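Local coordinates for cobalamin biosynthesis protein (Agrobacterium tumefaciens, PDB 3BY5) that probably takes part in the corrin-ring stage of cobalamin (vitamin B12) biosynthesis, being related to the C-terminal domain of CbiG, at residues V10-G16 with V123-M129; C17-A21 with L49-E53; I26-R31 with A59-L63; Q87-D91 with A111-P116. One frame throughout, in Å; residues are numbered along the deposited sequence.

Contact 1 of 4, residues V10-G16 with V123-M129; sequences VTVAGIG and VTVAIAM. With SO4 (sulfate ion), chain B.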
# COMPACT_ATOMS: atom_id res chain seq x y z
N VAL A 10 -6.83 -4.40 13.77
CA VAL A 10 -5.81 -4.32 12.68
C VAL A 10 -4.54 -3.60 13.16
O VAL A 10 -4.60 -2.50 13.72
CB VAL A 10 -6.42 -3.70 11.38
CG1 VAL A 10 -5.33 -3.27 10.38
CG2 VAL A 10 -7.39 -4.69 10.73
N THR A 11 -3.39 -4.24 12.93
CA THR A 11 -2.08 -3.72 13.34
C THR A 11 -1.08 -3.58 12.18
O THR A 11 -0.81 -4.53 11.44
CB THR A 11 -1.49 -4.50 14.56
OG1 THR A 11 -0.09 -4.70 14.40
CG2 THR A 11 -2.18 -5.85 14.74
N VAL A 12 -0.54 -2.37 12.05
CA VAL A 12 0.33 -1.97 10.95
C VAL A 12 1.75 -1.76 11.47
O VAL A 12 1.94 -1.10 12.49
CB VAL A 12 -0.18 -0.65 10.29
CG1 VAL A 12 0.73 -0.19 9.17
CG2 VAL A 12 -1.59 -0.84 9.76
N ALA A 13 2.74 -2.32 10.77
CA ALA A 13 4.14 -2.03 11.07
C ALA A 13 4.75 -1.11 10.03
O ALA A 13 4.87 -1.48 8.86
CB ALA A 13 4.95 -3.30 11.18
N GLY A 14 5.13 0.09 10.45
CA GLY A 14 5.84 1.04 9.59
C GLY A 14 7.31 0.70 9.54
O GLY A 14 7.94 0.53 10.58
N ILE A 15 7.86 0.59 8.33
CA ILE A 15 9.25 0.15 8.15
C ILE A 15 10.13 1.25 7.56
O ILE A 15 9.80 1.85 6.54
CB ILE A 15 9.35 -1.11 7.24
CG1 ILE A 15 8.37 -2.21 7.68
CG2 ILE A 15 10.78 -1.65 7.21
CD1 ILE A 15 8.58 -2.73 9.09
N GLY A 16 11.25 1.50 8.23
CA GLY A 16 12.29 2.37 7.70
C GLY A 16 13.60 1.62 7.72
O GLY A 16 13.85 0.83 8.62
N VAL A 123 17.10 -1.55 10.79
CA VAL A 123 15.73 -1.51 10.30
C VAL A 123 14.86 -0.99 11.44
O VAL A 123 14.82 -1.58 12.52
CB VAL A 123 15.23 -2.90 9.83
CG1 VAL A 123 13.81 -2.81 9.28
CG2 VAL A 123 16.15 -3.49 8.78
N THR A 124 14.17 0.12 11.20
CA THR A 124 13.25 0.71 12.16
C THR A 124 11.84 0.16 11.97
O THR A 124 11.36 0.04 10.85
CB THR A 124 13.21 2.24 12.05
OG1 THR A 124 14.55 2.74 12.01
CG2 THR A 124 12.49 2.87 13.23
N VAL A 125 11.21 -0.21 13.08
CA VAL A 125 9.86 -0.75 13.07
C VAL A 125 8.99 0.04 14.04
O VAL A 125 9.30 0.12 15.23
CB VAL A 125 9.85 -2.24 13.48
CG1 VAL A 125 8.46 -2.84 13.26
CG2 VAL A 125 10.91 -3.04 12.72
N ALA A 126 7.91 0.62 13.51
CA ALA A 126 6.89 1.30 14.31
C ALA A 126 5.58 0.54 14.23
O ALA A 126 5.11 0.26 13.14
CB ALA A 126 6.70 2.72 13.82
N ILE A 127 4.99 0.21 15.37
CA ILE A 127 3.72 -0.52 15.36
C ILE A 127 2.54 0.38 15.73
O ILE A 127 2.55 1.03 16.78
CB ILE A 127 3.76 -1.82 16.23
CG1 ILE A 127 4.72 -2.84 15.62
CG2 ILE A 127 2.38 -2.48 16.33
CD1 ILE A 127 6.07 -2.88 16.29
N ALA A 128 1.54 0.43 14.85
CA ALA A 128 0.29 1.12 15.12
C ALA A 128 -0.89 0.16 15.11
O ALA A 128 -0.88 -0.82 14.38
CB ALA A 128 0.07 2.23 14.12
N MSE A 129 -1.89 0.44 15.94
CA MSE A 129 -3.16 -0.28 15.93
C MSE A 129 -4.31 0.69 15.70
O MSE A 129 -4.27 1.82 16.18
CB MSE A 129 -3.39 -1.03 17.23
CG MSE A 129 -3.12 -2.51 17.14
SE MSE A 129 -2.36 -3.22 18.78
CE MSE A 129 -2.32 -5.12 18.35
S SO4 B . 12.52 6.49 11.42
O1 SO4 B . 12.16 6.29 10.02
O2 SO4 B . 11.47 5.99 12.29
O3 SO4 B . 13.75 5.77 11.71
O4 SO4 B . 12.72 7.91 11.67

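Contact 2 of 4, residues C17-A21 with L49-E53; sequences CRKGA and LKADE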
# COMPACT_ATOMS: atom_id res chain seq x y z
N CYS A 17 14.43 1.86 6.71
CA CYS A 17 15.77 1.27 6.65
C CYS A 17 16.71 2.13 5.83
O CYS A 17 16.26 2.98 5.05
CB CYS A 17 15.73 -0.16 6.09
SG CYS A 17 14.72 -0.39 4.62
N ARG A 18 18.01 1.92 6.02
CA ARG A 18 19.03 2.61 5.24
C ARG A 18 19.10 1.99 3.84
O ARG A 18 18.75 0.82 3.66
CB ARG A 18 20.39 2.56 5.95
CG ARG A 18 21.07 3.92 6.15
CD ARG A 18 21.64 4.49 4.84
NE ARG A 18 21.45 5.94 4.74
CZ ARG A 18 20.37 6.54 4.24
NH1 ARG A 18 20.31 7.86 4.19
NH2 ARG A 18 19.35 5.83 3.79
N LYS A 19 19.53 2.79 2.86
CA LYS A 19 19.70 2.36 1.47
C LYS A 19 20.58 1.12 1.40
O LYS A 19 21.75 1.15 1.79
CB LYS A 19 20.32 3.47 0.61
CG LYS A 19 19.49 4.75 0.47
CD LYS A 19 20.34 5.88 -0.11
CE LYS A 19 19.63 7.22 -0.08
NZ LYS A 19 20.55 8.33 -0.47
N GLY A 20 20.00 0.02 0.93
CA GLY A 20 20.70 -1.25 0.83
C GLY A 20 20.47 -2.06 2.09
O GLY A 20 21.34 -2.15 2.95
N ALA A 21 19.27 -2.64 2.19
CA ALA A 21 18.91 -3.51 3.29
C ALA A 21 18.39 -4.82 2.72
O ALA A 21 17.54 -4.81 1.83
CB ALA A 21 17.87 -2.86 4.18
N LEU A 49 10.22 5.36 -0.98
CA LEU A 49 11.49 4.64 -0.86
C LEU A 49 12.54 5.23 -1.81
O LEU A 49 12.20 5.82 -2.83
CB LEU A 49 11.29 3.15 -1.15
CG LEU A 49 10.05 2.78 -1.97
CD1 LEU A 49 10.25 3.11 -3.44
CD2 LEU A 49 9.71 1.31 -1.78
N LYS A 50 13.80 5.05 -1.45
CA LYS A 50 14.82 6.05 -1.74
C LYS A 50 15.70 5.63 -2.91
O LYS A 50 15.35 5.85 -4.07
CB LYS A 50 15.69 6.31 -0.50
CG LYS A 50 15.22 7.47 0.35
CD LYS A 50 16.24 7.81 1.43
CE LYS A 50 15.89 7.12 2.74
NZ LYS A 50 16.28 5.68 2.74
N ALA A 51 16.84 5.02 -2.61
CA ALA A 51 17.71 4.47 -3.64
C ALA A 51 17.56 2.96 -3.74
O ALA A 51 17.47 2.41 -4.84
CB ALA A 51 19.16 4.84 -3.35
N ASP A 52 17.53 2.29 -2.59
CA ASP A 52 17.16 0.88 -2.54
C ASP A 52 15.71 0.70 -2.13
O ASP A 52 15.22 1.37 -1.22
CB ASP A 52 18.08 0.12 -1.57
CG ASP A 52 18.01 -1.38 -1.75
OD1 ASP A 52 18.61 -1.89 -2.71
OD2 ASP A 52 17.35 -2.05 -0.93
N GLU A 53 15.01 -0.21 -2.81
CA GLU A 53 13.57 -0.36 -2.65
C GLU A 53 13.15 -1.82 -2.71
O GLU A 53 12.03 -2.17 -2.34
CB GLU A 53 12.83 0.45 -3.72
CG GLU A 53 12.78 -0.23 -5.08
CD GLU A 53 14.08 -0.10 -5.85
OE1 GLU A 53 15.14 0.07 -5.20
OE2 GLU A 53 14.04 -0.15 -7.09

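Contact 3 of 4, residues I26-R31 with A59-L63; sequences IIAAVR and AAKGL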
# COMPACT_ATOMS: atom_id res chain seq x y z
N ILE A 26 14.90 -7.13 7.17
CA ILE A 26 13.57 -6.57 7.38
C ILE A 26 12.66 -7.61 8.04
O ILE A 26 11.95 -7.29 9.00
CB ILE A 26 12.90 -6.13 6.05
CG1 ILE A 26 13.91 -5.48 5.07
CG2 ILE A 26 11.67 -5.27 6.31
CD1 ILE A 26 14.37 -4.09 5.41
N ILE A 27 12.69 -8.85 7.53
CA ILE A 27 11.87 -9.95 8.04
C ILE A 27 12.17 -10.24 9.51
O ILE A 27 11.26 -10.33 10.33
CB ILE A 27 12.04 -11.24 7.19
CG1 ILE A 27 11.39 -11.07 5.81
CG2 ILE A 27 11.42 -12.46 7.88
CD1 ILE A 27 11.76 -12.13 4.81
N ALA A 28 13.46 -10.35 9.83
CA ALA A 28 13.95 -10.52 11.20
C ALA A 28 13.45 -9.42 12.13
O ALA A 28 13.02 -9.70 13.24
CB ALA A 28 15.46 -10.57 11.21
N ALA A 29 13.52 -8.18 11.65
CA ALA A 29 13.09 -7.00 12.39
C ALA A 29 11.59 -6.98 12.71
O ALA A 29 11.19 -6.53 13.78
CB ALA A 29 13.48 -5.74 11.64
N VAL A 30 10.78 -7.46 11.77
CA VAL A 30 9.33 -7.50 11.95
C VAL A 30 8.95 -8.60 12.95
O VAL A 30 8.18 -8.36 13.87
CB VAL A 30 8.57 -7.65 10.60
CG1 VAL A 30 7.07 -7.80 10.81
CG2 VAL A 30 8.84 -6.46 9.70
N ARG A 31 9.53 -9.78 12.79
CA ARG A 31 9.26 -10.90 13.70
C ARG A 31 9.77 -10.68 15.12
O ARG A 31 9.18 -11.17 16.08
CB ARG A 31 9.79 -12.22 13.14
CG ARG A 31 9.00 -12.77 11.96
CD ARG A 31 9.21 -14.27 11.83
NE ARG A 31 9.14 -14.73 10.44
CZ ARG A 31 8.02 -15.12 9.82
NH1 ARG A 31 6.85 -15.11 10.46
NH2 ARG A 31 8.08 -15.52 8.56
N ALA A 59 10.56 -8.48 1.29
CA ALA A 59 10.30 -8.89 2.67
C ALA A 59 8.82 -9.01 2.96
O ALA A 59 8.40 -9.91 3.69
CB ALA A 59 10.93 -7.93 3.63
N ALA A 60 8.05 -8.10 2.38
CA ALA A 60 6.59 -8.16 2.41
C ALA A 60 6.09 -9.44 1.74
O ALA A 60 5.10 -10.02 2.18
CB ALA A 60 6.00 -6.94 1.74
N LYS A 61 6.78 -9.87 0.68
CA LYS A 61 6.46 -11.11 -0.02
C LYS A 61 6.79 -12.31 0.85
O LYS A 61 6.02 -13.28 0.91
CB LYS A 61 7.21 -11.18 -1.36
CG LYS A 61 6.81 -12.34 -2.27
CD LYS A 61 7.25 -12.11 -3.72
CE LYS A 61 8.69 -12.57 -3.98
NZ LYS A 61 8.83 -14.06 -4.06
N GLY A 62 7.93 -12.23 1.53
CA GLY A 62 8.38 -13.27 2.46
C GLY A 62 7.49 -13.38 3.68
O GLY A 62 7.22 -14.48 4.16
N LEU A 63 7.03 -12.24 4.19
CA LEU A 63 6.11 -12.22 5.32
C LEU A 63 4.66 -12.46 4.89
O LEU A 63 3.77 -12.61 5.73
CB LEU A 63 6.20 -10.89 6.07
CG LEU A 63 7.47 -10.54 6.86
CD1 LEU A 63 7.57 -9.05 7.00
CD2 LEU A 63 7.50 -11.20 8.22

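Contact 4 of 4, residues Q87-D91 with A111-P116; sequences QASLD and ARLVAP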
# COMPACT_ATOMS: atom_id res chain seq x y z
N GLN A 87 -3.01 14.18 19.23
CA GLN A 87 -1.75 13.99 19.94
C GLN A 87 -1.70 12.70 20.74
O GLN A 87 -0.63 12.23 21.11
CB GLN A 87 -1.46 15.19 20.84
CG GLN A 87 -1.57 16.53 20.13
CD GLN A 87 -1.02 17.68 20.95
OE1 GLN A 87 -0.39 17.47 21.99
NE2 GLN A 87 -1.26 18.90 20.49
N ALA A 88 -2.88 12.12 20.99
CA ALA A 88 -3.00 10.84 21.68
C ALA A 88 -2.59 9.64 20.81
O ALA A 88 -2.51 8.51 21.29
CB ALA A 88 -4.42 10.66 22.21
N SER A 89 -2.32 9.90 19.53
CA SER A 89 -1.89 8.86 18.60
C SER A 89 -0.43 8.45 18.78
O SER A 89 -0.03 7.36 18.39
CB SER A 89 -2.13 9.29 17.15
OG SER A 89 -3.50 9.55 16.91
N LEU A 90 0.38 9.33 19.37
CA LEU A 90 1.77 8.99 19.66
C LEU A 90 2.08 8.95 21.14
O LEU A 90 1.48 9.69 21.93
CB LEU A 90 2.76 9.89 18.90
CG LEU A 90 2.45 11.31 18.44
CD1 LEU A 90 2.29 12.29 19.59
CD2 LEU A 90 3.56 11.77 17.53
N ASP A 91 3.01 8.08 21.52
CA ASP A 91 3.40 7.91 22.92
C ASP A 91 4.69 8.65 23.28
O ASP A 91 5.34 8.33 24.28
CB ASP A 91 3.49 6.42 23.29
CG ASP A 91 4.20 5.57 22.24
OD1 ASP A 91 4.13 4.33 22.35
OD2 ASP A 91 4.82 6.13 21.30
N ALA A 111 -5.93 5.56 14.41
CA ALA A 111 -4.93 4.70 14.93
C ALA A 111 -4.16 5.39 16.00
O ALA A 111 -4.21 6.58 16.14
CB ALA A 111 -4.03 4.31 13.85
N ARG A 112 -3.42 4.60 16.75
CA ARG A 112 -2.46 5.07 17.74
C ARG A 112 -1.23 4.16 17.73
O ARG A 112 -1.31 3.02 17.29
CB ARG A 112 -3.11 5.14 19.14
CG ARG A 112 -3.43 3.79 19.76
CD ARG A 112 -4.84 3.74 20.34
NE ARG A 112 -5.33 2.35 20.35
CZ ARG A 112 -6.12 1.81 19.43
NH1 ARG A 112 -6.54 2.53 18.39
NH2 ARG A 112 -6.49 0.54 19.54
N LEU A 113 -0.10 4.70 18.19
CA LEU A 113 1.11 3.91 18.35
C LEU A 113 1.03 3.16 19.67
O LEU A 113 0.74 3.76 20.70
CB LEU A 113 2.34 4.81 18.34
CG LEU A 113 2.65 5.58 17.07
CD1 LEU A 113 3.72 6.60 17.38
CD2 LEU A 113 3.09 4.66 15.93
N VAL A 114 1.30 1.86 19.63
CA VAL A 114 1.12 1.00 20.81
C VAL A 114 2.43 0.52 21.43
O VAL A 114 2.43 -0.01 22.55
CB VAL A 114 0.21 -0.21 20.51
CG1 VAL A 114 -1.18 0.26 20.11
CG2 VAL A 114 0.81 -1.10 19.43
N ALA A 115 3.53 0.70 20.71
CA ALA A 115 4.83 0.24 21.16
C ALA A 115 5.84 1.37 20.94
O ALA A 115 5.61 2.23 20.09
CB ALA A 115 5.22 -0.99 20.37
N PRO A 116 6.94 1.39 21.73
CA PRO A 116 7.99 2.37 21.47
C PRO A 116 8.76 2.06 20.20
O PRO A 116 8.75 0.92 19.73
CB PRO A 116 8.90 2.21 22.69
CG PRO A 116 8.70 0.82 23.13
CD PRO A 116 7.25 0.55 22.90

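Contact 1 of 4, residues V10-G16 with V123-M129
Thr11 faces Met129 and Gly16 faces Thr124 at the two ends of an antiparallel pair of strands in the mixed sheet of this alpha/beta fold, the segment axes running at 157° to each other. Val12, Gly14 and Gly16 form hydrogen-bonded pairs with Ala128, Ala126 and Thr124, each exchanging both N-H and C=O; Gly14 N lies 2.7 Å from Ala126 O. On the face turned toward helix 23-37, Ile15 CG2 meets Val123 CG1 at 3.8 Å while its CD1 runs beside Val125 CG1 at 4.2 Å. Val125 CG1, anti to the backbone N (chi1 -171°), also touches the methyl of Ala13. Further along, selenomethionine Met129 lies alongside Thr11, its CG 3.6 Å from Thr11 CB and its CE beside Thr11 CG2. The other face carries Val12, Ala126 and Ala128 and has no side chain at Gly14 and Gly16; helix 98-107 packs on it through Glu100, Leu104, Ala106 and Ala107. At the Thr124 end of that face a sulfate ion, probably from the crystallisation liquor and also hydrogen-bonded to the hydroxyls of Ser97 and Ser99, accepts a hydrogen bond from Thr124 OG1 to its O3 at 3.1 Å.

Contact 2 of 4, residues C17-A21 with L49-E53
Lys50 and Lys19 cross at about a right angle where two loops meet at the surface, each leading from a parallel strand of the alpha/beta sheet into the next helix. Residues 17-21 join strand 11-17 to helix 23-37, and residues 49-53 join strand 43-46 to helix 54-62, so the contact lies beyond the C-terminal ends of neighbouring strands. Lys50 starts toward the opposite loop: its CB is 4.1 Å from Lys19 CE. CG extends the chain, and CD comes to 3.8 Å from the same Lys19 CE, methylene against methylene. Bends at chi3 (-95°) and chi4 (78°) then turn the end toward residues 17 and 18. CE reaches the edge of the Arg18 guanidinium in its plane, 3.8 Å from Arg18 NH2. NZ is modelled beside that same NH2, a meeting of like charges whose closeness is doubtful at this resolution, and lies 3.6 Å from Cys17 O. Lys19, extended beyond CG, lays its CD against Ala51 CB at 3.6 Å. At the end of its loop Glu53 is the N-cap of helix 54-62; it packs on Ala54 of the second subunit, while Leu49 packs on Ala57 of that subunit. Asp52 CB lies against Gly20 N, and with CG anti to the backbone N (chi1 -164°) Asp52 OD2 stands 3.7 Å from Ala21 N, too far for a hydrogen bond.

Contact 3 of 4, residues I26-R31 with A59-L63
Apolar contacts between Ile26, Ile27 and Val30 of helix 23-37 and Ala59 and Leu63 of residues 59-63 make up most of this interface. The methyl of Ala59 approaches the base of Ile26, CB to CB at 3.6 Å, and is flanked by Ile26 CG2, while the end of the Ile26 side chain leads off elsewhere. Ile27 CG1 lies 3.9 Å from Ala59 CB. Because its chi2 is extended (167°), Ile27 carries CD1 on over the opposite backbone, to 4.1 Å from Ala59 CA and 4.3 Å from Gly62 CA. Leu63 slides past Ile27 in the opposite direction, its CG 4.1 Å from Ile27 CG1. Its two methyls part ways: CD2 stays beside Ile27 CG2, and CD1 settles on the branches of Val30, 4.0 Å from Val30 CG2. Helices 23-37 and 54-62 are the connections of two successive beta-alpha-beta crossovers, linking the parallel strands 11-17, 43-46 and 67-69, and pack next to each other against the sheet. Ile26 and Val30 reach Ile15 of the first strand, and Leu63 reaches Leu44 of the second. A different kind of contact forms at the exposed side of the interface. There the Arg31 guanidinium presents one face to Leu63, whose CD2 stands 4.3 Å above the centre of the plane, a methyl against a flat cationic group.

Contact 4 of 4, residues Q87-D91 with A111-P116
Ser89 turns its hydroxyl toward Ala111 with OG anti to its own carbonyl carbon (chi1 -59°), which places OG 3.1 Å from Ala111 O. Leu113 also has its CG anti to the carbonyl carbon and continues extended through chi2 (169°), bringing CD1 up to the other segment. There it touches Leu90 near the main chain, 3.7 Å from Leu90 CB and 3.8 Å from Leu90 CA. The rest of the Leu90 side chain leads away, so the contact is made at the root of one leucine and the tip of the other. Between these two meetings runs the backbone hydrogen bond Leu113 N to Ser89 O, 2.7 Å long and fairly straight at 164°, its donor tilted from the carbonyl plane. The same carbonyl oxygen also receives a CH contact from Arg112 CA at 3.4 Å. Strand 112-120 is the outermost strand of the sheet within this chain, with 123-129 as its neighbour, where Arg112 and Val114 make backbone hydrogen bonds with Met129 and Ile127. Residues 87-91, which follow helix 72-84 and open with a 3-10 turn, lie along the start of this edge strand. Helix 98-107 touches Ala111 through Leu104 and Leu113 through Glu100. Asp91 lies across Leu113 at about a right angle, its OD2 4.1 Å from both Leu113 CB and Leu113 CD1. Its other oxygen, OD1, is 3.4 Å from Ala115 O; both are acceptors, with no bond between them.

In the fold
Contact 1, the antiparallel pairing of the first and last strands, lies near the centre of the chain and closes a loop within which the other three are nested. Contact 3, its centre about 11 Å away, packs on one face of this sheet through helix 23-37. Contact 4, also about 11 Å from contact 1, extends the sheet through strand 112-120. Contact 2 follows directly on strand 11-17, and its segments alternate with those of contact 3. Contacts 2 and 4, about 26 Å apart between centres, lie on opposite sides of the chain's centre. The chain thus closes on itself inside the sheet, contacts 2 and 3 tying successive beta-alpha units together and contact 4 holding a loop to the edge strand.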